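Local structure of ATP phosphoribosyltransferase regulatory subunit (Bacillus halodurans, 3OD1) at residues Leu79-Asp84 and Asn111-Gln116; Ile165-Tyr170 and Leu246-Lys251; Ile341-Glu346 and Val365-Leu370. The protein probably works with the HisG subunit in the first step of histidine biosynthesis and may allow its feedback regulation by histidine. All blocks are in the same frame, centred on the assembly; numbering follows the deposited sequence.

The three contacts follow one another along the chain, each closing before the next opens. Interactions 1 and 2 lie in the part related to histidyl-tRNA synthetase, their centres about 31 Å apart, and both reach its large mixed sheet: strand 104-113 runs into interaction 1, and strand 162-167 enters interaction 2 and meets helix 240-258. Interaction 3 belongs to the small three-stranded parallel sheet of the C-terminal domain, with its centre about 45 Å from that of interaction 1 and about 64 Å from that of interaction 2, interactions 2 and 3 lying on opposite sides of the chain's centre. Residues of the second subunit pack against interactions 1 and 3; the C-terminal domain is thus tied into the dimer.

Interaction 1. Residues Leu79-Asp84 and Asn111-Gln116; sequences LVLRPD and NVYRAQ
Arg82 and Tyr113 meet where strand 78-81 runs out and strand 104-113 ends, the two segments running about 104° apart. The backbone joins them first: Tyr113 N donates to Arg82 O at 3.0 Å. The tyrosine ring then lies with one face against Leu81, whose CB is 3.5 Å from Tyr113 CG, while Arg82 O sits at the ring's edge. The Tyr113 hydroxyl hydrogen-bonds Thr50 of the second subunit, so the end of this side chain reaches the dimer interface.

The Arg82 side chain leaves with CG between the backbone N and the carbonyl carbon (chi1 58°), then runs extended to NE. That carries the guanidinium alongside Asn111, where NE reaches Asn111 O at 2.7 Å and NH2 adds a weak bond to the same oxygen. NH1 has weak bonds to the backbone oxygens of Thr48 and Pro49. A leucine in its place would probably leave Asn111 O without its donor here and remove the weak bonds to the Thr48 and Pro49 carbonyls.

Pro83 offers its carbonyl to the other arginine. Arg114 NH1 approaches Pro83 O at 2.7 Å in the carbonyl plane, on a lone pair, the bond nearly straight at 168°. The same NH1 also meets Tyr113 O from above that carbonyl's plane, at 2.9 Å. One water joins Pro83 O to Arg114 NH2, and another bridges Leu81 O and Tyr113 O.

Strands 104-113 and 125-134 form an antiparallel hairpin consistent with motif 2 of class II synthetases, and Arg114 opens its loop. Each arginine grips a peptide oxygen of the opposite segment, so the contact probably depends more on how the two backbones are held than on which side chains the partners carry.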
loop_
_atom_site.group_PDB
_atom_site.type_symbol
_atom_site.label_atom_id
_atom_site.label_comp_id
_atom_site.label_asym_id
_atom_site.label_seq_id
_atom_site.Cartn_x
_atom_site.Cartn_y
_atom_site.Cartn_z
ATOM N N LEU B 79 8.229 5.652 18.864
ATOM C CA LEU B 79 8.030 4.762 17.737
ATOM C C LEU B 79 8.705 5.376 16.516
ATOM O O LEU B 79 9.050 6.560 16.516
ATOM C CB LEU B 79 6.530 4.556 17.468
ATOM C CG LEU B 79 5.651 4.140 18.664
ATOM C CD1 LEU B 79 4.206 3.900 18.228
ATOM C CD2 LEU B 79 6.204 2.908 19.389
ATOM N N VAL B 80 8.897 4.564 15.482
ATOM C CA VAL B 80 9.291 5.066 14.181
ATOM C C VAL B 80 8.251 4.643 13.153
ATOM O O VAL B 80 7.622 3.593 13.292
ATOM C CB VAL B 80 10.680 4.540 13.742
ATOM C CG1 VAL B 80 11.742 4.948 14.739
ATOM C CG2 VAL B 80 10.658 3.031 13.571
ATOM N N LEU B 81 8.039 5.493 12.153
ATOM C CA LEU B 81 7.405 5.064 10.920
ATOM C C LEU B 81 8.464 4.217 10.237
ATOM O O LEU B 81 9.607 4.645 10.111
ATOM C CB LEU B 81 7.016 6.279 10.072
ATOM C CG LEU B 81 5.884 7.137 10.660
ATOM C CD1 LEU B 81 5.561 8.383 9.805
ATOM C CD2 LEU B 81 4.619 6.295 10.861
ATOM N N ARG B 82 8.111 3.005 9.824
ATOM C CA ARG B 82 9.132 2.070 9.363
ATOM C C ARG B 82 10.099 2.669 8.339
ATOM O O ARG B 82 9.697 3.177 7.272
ATOM C CB ARG B 82 8.519 0.792 8.826
ATOM C CG ARG B 82 7.573 1.046 7.717
ATOM C CD ARG B 82 7.411 -0.172 6.863
ATOM N NE ARG B 82 6.429 0.083 5.822
ATOM C CZ ARG B 82 5.190 -0.375 5.847
ATOM N NH1 ARG B 82 4.788 -1.136 6.848
ATOM N NH2 ARG B 82 4.369 -0.101 4.848
ATOM N N PRO B 83 11.395 2.607 8.665
ATOM C CA PRO B 83 12.438 3.140 7.794
ATOM C C PRO B 83 12.760 2.205 6.628
ATOM O O PRO B 83 13.259 2.659 5.592
ATOM C CB PRO B 83 13.643 3.279 8.746
ATOM C CG PRO B 83 13.382 2.299 9.833
ATOM C CD PRO B 83 11.894 2.305 10.015
ATOM N N ASP B 84 12.492 0.912 6.796
ATOM C CA ASP B 84 12.834 -0.081 5.777
ATOM C C ASP B 84 11.998 -1.345 6.001
ATOM O O ASP B 84 11.305 -1.461 7.011
ATOM C CB ASP B 84 14.324 -0.426 5.858
ATOM C CG ASP B 84 14.697 -1.121 7.181
ATOM O OD1 ASP B 84 14.734 -0.453 8.233
ATOM O OD2 ASP B 84 14.934 -2.340 7.181
ATOM N N ASN B 111 5.418 1.399 1.427
ATOM C CA ASN B 111 5.937 2.728 1.723
ATOM C C ASN B 111 6.848 2.681 2.937
ATOM O O ASN B 111 6.510 2.090 3.969
ATOM C CB ASN B 111 4.801 3.703 1.988
ATOM C CG ASN B 111 3.977 3.989 0.751
ATOM O OD1 ASN B 111 4.388 3.702 -0.368
ATOM N ND2 ASN B 111 2.806 4.564 0.953
ATOM N N VAL B 112 8.006 3.315 2.812
ATOM C CA VAL B 112 8.895 3.519 3.948
ATOM C C VAL B 112 9.090 5.016 4.150
ATOM O O VAL B 112 8.684 5.827 3.304
ATOM C CB VAL B 112 10.258 2.799 3.742
ATOM C CG1 VAL B 112 10.036 1.291 3.680
ATOM C CG2 VAL B 112 10.910 3.273 2.466
ATOM N N TYR B 113 9.701 5.383 5.271
ATOM C CA TYR B 113 9.613 6.754 5.748
ATOM C C TYR B 113 10.967 7.280 6.206
ATOM O O TYR B 113 11.812 6.533 6.691
ATOM C CB TYR B 113 8.583 6.863 6.887
ATOM C CG TYR B 113 7.197 6.343 6.529
ATOM C CD1 TYR B 113 6.210 7.196 6.042
ATOM C CD2 TYR B 113 6.890 4.999 6.656
ATOM C CE1 TYR B 113 4.943 6.721 5.711
ATOM C CE2 TYR B 113 5.635 4.508 6.336
ATOM C CZ TYR B 113 4.664 5.374 5.863
ATOM O OH TYR B 113 3.429 4.875 5.522
ATOM N N ARG B 114 11.156 8.579 6.031
ATOM C CA ARG B 114 12.369 9.268 6.444
ATOM C C ARG B 114 11.973 10.465 7.294
ATOM O O ARG B 114 10.865 11.000 7.156
ATOM C CB ARG B 114 13.136 9.755 5.221
ATOM C CG ARG B 114 13.615 8.657 4.317
ATOM C CD ARG B 114 14.751 7.914 4.968
ATOM N NE ARG B 114 15.247 6.842 4.114
ATOM C CZ ARG B 114 14.831 5.588 4.201
ATOM N NH1 ARG B 114 13.910 5.270 5.101
ATOM N NH2 ARG B 114 15.322 4.665 3.390
ATOM N N ALA B 115 12.875 10.893 8.175
ATOM C CA ALA B 115 12.613 12.072 8.990
ATOM C C ALA B 115 12.388 13.266 8.061
ATOM O O ALA B 115 13.030 13.372 7.017
ATOM C CB ALA B 115 13.779 12.334 9.946
ATOM N N GLN B 116 11.462 14.151 8.420
ATOM C CA GLN B 116 11.209 15.349 7.617
ATOM C C GLN B 116 12.395 16.315 7.711
ATOM O O GLN B 116 12.580 16.989 8.725
ATOM C CB GLN B 116 9.918 16.038 8.078
ATOM C CG GLN B 116 8.716 15.100 8.121
ATOM C CD GLN B 116 7.508 15.710 8.807
ATOM O OE1 GLN B 116 7.425 15.733 10.037
ATOM N NE2 GLN B 116 6.551 16.195 8.010
HETATM O O HOH W 1 11.713 6.313 9.491
HETATM O O HOH W 2 14.535 2.103 3.085
#

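Interaction 2. Residues Ile165-Tyr170 and Leu246-Lys251; sequences IGHVGY and LAEMTK
His167 uses both ring nitrogens at once, one to cap the helix that follows it and one to hold the helix facing it. Its NE2 donates to Glu248 OE1 at 2.8 Å, almost straight at 170°, with the oxygen in the plane of the ring and the carboxylate turned only 25° from it. At the other edge ND1 accepts from Gly169 N at 2.7 Å, so His167 is the N-cap of helix 168-179 and its imidazole makes the capping bond. With CG anti to the backbone N (chi1 -163°), the ring points across to Glu248, and the two bonds fix its rotation. The pattern suggests a ring protonated at NE2, its donor probably polarised by the carboxylate.

Beside this polar pair, the selenomethionine Met249 bends at its last torsion and lays CE 3.7 Å from His167 CB. Further along, Leu246 packs its branch against the Tyr170 ring, CG lying 3.8 Å from Tyr170 CD1; the tyrosine hydroxyl goes on to Ala233 O.

Strand 162-167, hydrogen-bonded between strands 265-268 and 281-286, thus runs nearly antiparallel to helix 240-258 at this point, with helix 228-234 behind Leu246 and helix 139-155 reaching Ile165.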
loop_
_atom_site.group_PDB
_atom_site.type_symbol
_atom_site.label_atom_id
_atom_site.label_comp_id
_atom_site.label_asym_id
_atom_site.label_seq_id
_atom_site.Cartn_x
_atom_site.Cartn_y
_atom_site.Cartn_z
ATOM N N ILE B 165 28.941 -4.220 -8.536
ATOM C CA ILE B 165 29.106 -5.141 -7.421
ATOM C C ILE B 165 30.392 -4.840 -6.684
ATOM O O ILE B 165 31.455 -4.812 -7.302
ATOM C CB ILE B 165 29.168 -6.592 -7.932
ATOM C CG1 ILE B 165 27.895 -6.914 -8.716
ATOM C CG2 ILE B 165 29.406 -7.567 -6.769
ATOM C CD1 ILE B 165 27.873 -8.290 -9.312
ATOM N N GLY B 166 30.290 -4.615 -5.372
ATOM C CA GLY B 166 31.454 -4.456 -4.513
ATOM C C GLY B 166 31.536 -5.530 -3.437
ATOM O O GLY B 166 30.740 -6.473 -3.413
ATOM N N HIS B 167 32.494 -5.406 -2.529
ATOM C CA HIS B 167 32.574 -6.380 -1.456
ATOM C C HIS B 167 33.137 -5.773 -0.172
ATOM O O HIS B 167 34.278 -5.323 -0.139
ATOM C CB HIS B 167 33.404 -7.590 -1.896
ATOM C CG HIS B 167 33.212 -8.792 -1.027
ATOM N ND1 HIS B 167 33.328 -8.741 0.344
ATOM C CD2 HIS B 167 32.908 -10.076 -1.333
ATOM C CE1 HIS B 167 33.105 -9.942 0.848
ATOM N NE2 HIS B 167 32.840 -10.768 -0.148
ATOM N N VAL B 168 32.326 -5.765 0.880
ATOM C CA VAL B 168 32.745 -5.236 2.172
ATOM C C VAL B 168 34.008 -5.931 2.685
ATOM O O VAL B 168 34.860 -5.298 3.310
ATOM C CB VAL B 168 31.630 -5.383 3.229
ATOM C CG1 VAL B 168 32.180 -5.158 4.640
ATOM C CG2 VAL B 168 30.509 -4.420 2.936
ATOM N N GLY B 169 34.117 -7.231 2.424
ATOM C CA GLY B 169 35.236 -8.011 2.918
ATOM C C GLY B 169 36.528 -7.591 2.240
ATOM O O GLY B 169 37.577 -7.464 2.887
ATOM N N TYR B 170 36.465 -7.371 0.930
ATOM C CA TYR B 170 37.655 -6.932 0.222
ATOM C C TYR B 170 38.157 -5.587 0.764
ATOM O O TYR B 170 39.328 -5.452 1.133
ATOM C CB TYR B 170 37.427 -6.863 -1.288
ATOM C CG TYR B 170 38.685 -6.462 -2.018
ATOM C CD1 TYR B 170 39.632 -7.414 -2.375
ATOM C CD2 TYR B 170 38.948 -5.129 -2.314
ATOM C CE1 TYR B 170 40.802 -7.060 -3.029
ATOM C CE2 TYR B 170 40.128 -4.757 -2.972
ATOM C CZ TYR B 170 41.047 -5.735 -3.323
ATOM O OH TYR B 170 42.209 -5.393 -3.972
ATOM N N LEU B 246 37.710 -12.038 -2.656
ATOM C CA LEU B 246 37.922 -12.102 -4.094
ATOM C C LEU B 246 37.322 -13.391 -4.674
ATOM O O LEU B 246 36.772 -13.387 -5.772
ATOM C CB LEU B 246 39.414 -12.001 -4.423
ATOM C CG LEU B 246 40.042 -10.604 -4.356
ATOM C CD1 LEU B 246 41.543 -10.673 -4.089
ATOM C CD2 LEU B 246 39.753 -9.820 -5.624
ATOM N N ALA B 247 37.422 -14.488 -3.925
ATOM C CA ALA B 247 36.913 -15.774 -4.396
ATOM C C ALA B 247 35.397 -15.774 -4.489
ATOM O O ALA B 247 34.818 -16.403 -5.380
ATOM C CB ALA B 247 37.383 -16.909 -3.486
ATOM N N GLU B 248 34.755 -15.075 -3.559
ATOM C CA GLU B 248 33.305 -14.964 -3.571
ATOM C C GLU B 248 32.840 -14.140 -4.765
ATOM O O GLU B 248 31.833 -14.463 -5.400
ATOM C CB GLU B 248 32.804 -14.382 -2.254
ATOM C CG GLU B 248 32.998 -15.350 -1.106
ATOM C CD GLU B 248 32.669 -14.749 0.235
ATOM O OE1 GLU B 248 32.490 -13.515 0.308
ATOM O OE2 GLU B 248 32.591 -15.511 1.217
HETATM N N MSE B 249 33.593 -13.095 -5.088
HETATM C CA MSE B 249 33.269 -12.306 -6.262
HETATM C C MSE B 249 33.440 -13.093 -7.554
HETATM O O MSE B 249 32.625 -12.970 -8.465
HETATM C CB MSE B 249 34.025 -10.977 -6.281
HETATM C CG MSE B 249 33.151 -9.827 -5.750
HETATM SE SE MSE B 249 34.110 -8.149 -5.559
HETATM C CE MSE B 249 35.676 -8.816 -4.603
ATOM N N THR B 250 34.475 -13.918 -7.633
ATOM C CA THR B 250 34.695 -14.696 -8.848
ATOM C C THR B 250 33.629 -15.775 -9.021
ATOM O O THR B 250 33.100 -15.963 -10.116
ATOM C CB THR B 250 36.108 -15.330 -8.897
ATOM O OG1 THR B 250 36.189 -16.413 -7.962
ATOM C CG2 THR B 250 37.155 -14.287 -8.561
ATOM N N LYS B 251 33.317 -16.496 -7.954
ATOM C CA LYS B 251 32.234 -17.463 -8.050
ATOM C C LYS B 251 30.884 -16.787 -8.315
ATOM O O LYS B 251 30.046 -17.328 -9.042
ATOM C CB LYS B 251 32.146 -18.360 -6.822
ATOM C CG LYS B 251 31.062 -19.411 -6.990
ATOM C CD LYS B 251 31.269 -20.620 -6.100
ATOM C CE LYS B 251 30.267 -21.714 -6.456
ATOM N NZ LYS B 251 30.271 -22.823 -5.462
#

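Interaction 3. Residues Ile341-Glu346 and Val365-Leu370; sequences ILFSNE and VVLQDL
Val365 opens the strand by setting CG1 3.7 Å from Ile341 CD1. At Val366 the backbone bonding begins, Ile341 N donating to Val366 O at 2.8 Å. Leu367 lies on the same side of the sheet as Ile341 and Phe343: its CD1 touches Ile341 CG2 and comes to 3.7 Å from Phe343 CD2. Gln368 then faces the other way, beside Leu342, and its backbone works in both directions, N to Ile341 O and O from Phe343 N, each at 2.8 Å. This is the regular ladder of parallel strands, here the two ends of a beta-alpha-beta crossover through helix 348-359, whose Ala351 packs on Leu367 and Phe343. Strand 365-369 is an outer strand of this chain's three-stranded sheet, 339-343 the middle one, in a domain related to the anticodon-binding domains of class II synthetases. The Gln368 side chain bends at chi2 (67°), which brings NE2 to Asp369 O of the next residue at 2.9 Å; NE2 also meets Asp136, and OE1 meets Arg105, both of the second subunit. Asp369 passes over the face of the Phe343 ring in a CH-pi contact, CA 3.8 Å from the centroid and 18° off the normal, while its OD2 bonds Ser140 of the second subunit and OD1 bonds Ala371 N. Finally Leu370 N donates to Phe343 O at 2.9 Å, and Leu370 CD1 comes near Leu342 CD2.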
loop_
_atom_site.group_PDB
_atom_site.type_symbol
_atom_site.label_atom_id
_atom_site.label_comp_id
_atom_site.label_asym_id
_atom_site.label_seq_id
_atom_site.Cartn_x
_atom_site.Cartn_y
_atom_site.Cartn_z
ATOM N N ILE B 341 -21.057 6.396 -21.272
ATOM C CA ILE B 341 -22.437 6.347 -21.734
ATOM C C ILE B 341 -23.218 7.402 -20.965
ATOM O O ILE B 341 -23.304 7.343 -19.742
ATOM C CB ILE B 341 -23.073 4.956 -21.496
ATOM C CG1 ILE B 341 -22.342 3.884 -22.312
ATOM C CG2 ILE B 341 -24.562 4.978 -21.842
ATOM C CD1 ILE B 341 -22.651 2.457 -21.874
ATOM N N LEU B 342 -23.735 8.390 -21.679
ATOM C CA LEU B 342 -24.552 9.437 -21.070
ATOM C C LEU B 342 -26.012 9.060 -21.240
ATOM O O LEU B 342 -26.459 8.785 -22.353
ATOM C CB LEU B 342 -24.293 10.786 -21.748
ATOM C CG LEU B 342 -22.873 11.338 -21.608
ATOM C CD1 LEU B 342 -22.609 12.416 -22.651
ATOM C CD2 LEU B 342 -22.635 11.867 -20.187
ATOM N N PHE B 343 -26.761 9.033 -20.149
ATOM C CA PHE B 343 -28.156 8.640 -20.273
ATOM C C PHE B 343 -29.115 9.638 -19.660
ATOM O O PHE B 343 -28.727 10.459 -18.841
ATOM C CB PHE B 343 -28.399 7.238 -19.696
ATOM C CG PHE B 343 -28.228 7.145 -18.203
ATOM C CD1 PHE B 343 -29.325 7.214 -17.360
ATOM C CD2 PHE B 343 -26.978 6.956 -17.644
ATOM C CE1 PHE B 343 -29.170 7.115 -15.985
ATOM C CE2 PHE B 343 -26.816 6.863 -16.265
ATOM C CZ PHE B 343 -27.913 6.939 -15.441
ATOM N N SER B 344 -30.370 9.576 -20.094
ATOM C CA SER B 344 -31.450 10.275 -19.405
ATOM C C SER B 344 -32.400 9.247 -18.799
ATOM O O SER B 344 -32.247 8.040 -19.010
ATOM C CB SER B 344 -32.200 11.217 -20.341
ATOM O OG SER B 344 -32.843 10.504 -21.383
ATOM N N ASN B 345 -33.381 9.738 -18.054
ATOM C CA ASN B 345 -34.232 8.886 -17.238
ATOM C C ASN B 345 -34.857 7.741 -18.015
ATOM O O ASN B 345 -34.773 6.584 -17.603
ATOM C CB ASN B 345 -35.327 9.725 -16.583
ATOM C CG ASN B 345 -35.847 9.106 -15.311
ATOM O OD1 ASN B 345 -35.096 8.480 -14.561
ATOM N ND2 ASN B 345 -37.139 9.282 -15.054
ATOM N N GLU B 346 -35.460 8.069 -19.151
ATOM C CA GLU B 346 -36.258 7.113 -19.910
ATOM C C GLU B 346 -35.460 5.962 -20.500
ATOM O O GLU B 346 -36.006 4.887 -20.726
ATOM C CB GLU B 346 -37.052 7.824 -21.008
ATOM C CG GLU B 346 -38.099 8.774 -20.470
ATOM C CD GLU B 346 -38.777 9.574 -21.564
ATOM O OE1 GLU B 346 -39.502 10.537 -21.234
ATOM O OE2 GLU B 346 -38.579 9.242 -22.754
ATOM N N VAL B 365 -16.220 1.420 -18.410
ATOM C CA VAL B 365 -17.318 2.300 -18.800
ATOM C C VAL B 365 -17.751 3.228 -17.668
ATOM O O VAL B 365 -18.025 2.781 -16.555
ATOM C CB VAL B 365 -18.558 1.495 -19.262
ATOM C CG1 VAL B 365 -19.634 2.438 -19.781
ATOM C CG2 VAL B 365 -18.179 0.509 -20.352
ATOM N N VAL B 366 -17.811 4.521 -17.959
ATOM C CA VAL B 366 -18.446 5.462 -17.056
ATOM C C VAL B 366 -19.908 5.596 -17.497
ATOM O O VAL B 366 -20.186 5.993 -18.626
ATOM C CB VAL B 366 -17.759 6.840 -17.082
ATOM C CG1 VAL B 366 -18.595 7.874 -16.328
ATOM C CG2 VAL B 366 -16.363 6.758 -16.479
ATOM N N LEU B 367 -20.831 5.221 -16.614
ATOM C CA LEU B 367 -22.264 5.313 -16.894
ATOM C C LEU B 367 -22.770 6.560 -16.175
ATOM O O LEU B 367 -22.750 6.623 -14.951
ATOM C CB LEU B 367 -22.968 4.063 -16.374
ATOM C CG LEU B 367 -24.480 3.923 -16.565
ATOM C CD1 LEU B 367 -24.883 3.991 -18.025
ATOM C CD2 LEU B 367 -24.921 2.612 -15.936
ATOM N N GLN B 368 -23.150 7.571 -16.949
ATOM C CA GLN B 368 -23.362 8.906 -16.410
ATOM C C GLN B 368 -24.740 9.486 -16.759
ATOM O O GLN B 368 -25.084 9.681 -17.940
ATOM C CB GLN B 368 -22.268 9.852 -16.905
ATOM C CG GLN B 368 -22.459 11.275 -16.439
ATOM C CD GLN B 368 -22.289 11.408 -14.936
ATOM O OE1 GLN B 368 -21.257 11.036 -14.381
ATOM N NE2 GLN B 368 -23.303 11.936 -14.271
ATOM N N ASP B 369 -25.520 9.743 -15.711
ATOM C CA ASP B 369 -26.778 10.478 -15.812
ATOM C C ASP B 369 -26.488 11.892 -16.251
ATOM O O ASP B 369 -25.726 12.624 -15.613
ATOM C CB ASP B 369 -27.492 10.481 -14.453
ATOM C CG ASP B 369 -28.918 11.026 -14.524
ATOM O OD1 ASP B 369 -29.199 11.928 -15.353
ATOM O OD2 ASP B 369 -29.756 10.556 -13.720
ATOM N N LEU B 370 -27.090 12.286 -17.364
ATOM C CA LEU B 370 -26.793 13.582 -17.940
ATOM C C LEU B 370 -27.195 14.702 -16.975
ATOM O O LEU B 370 -26.565 15.758 -16.935
ATOM C CB LEU B 370 -27.508 13.727 -19.278
ATOM C CG LEU B 370 -27.205 15.002 -20.046
ATOM C CD1 LEU B 370 -25.852 14.877 -20.726
ATOM C CD2 LEU B 370 -28.307 15.246 -21.067
#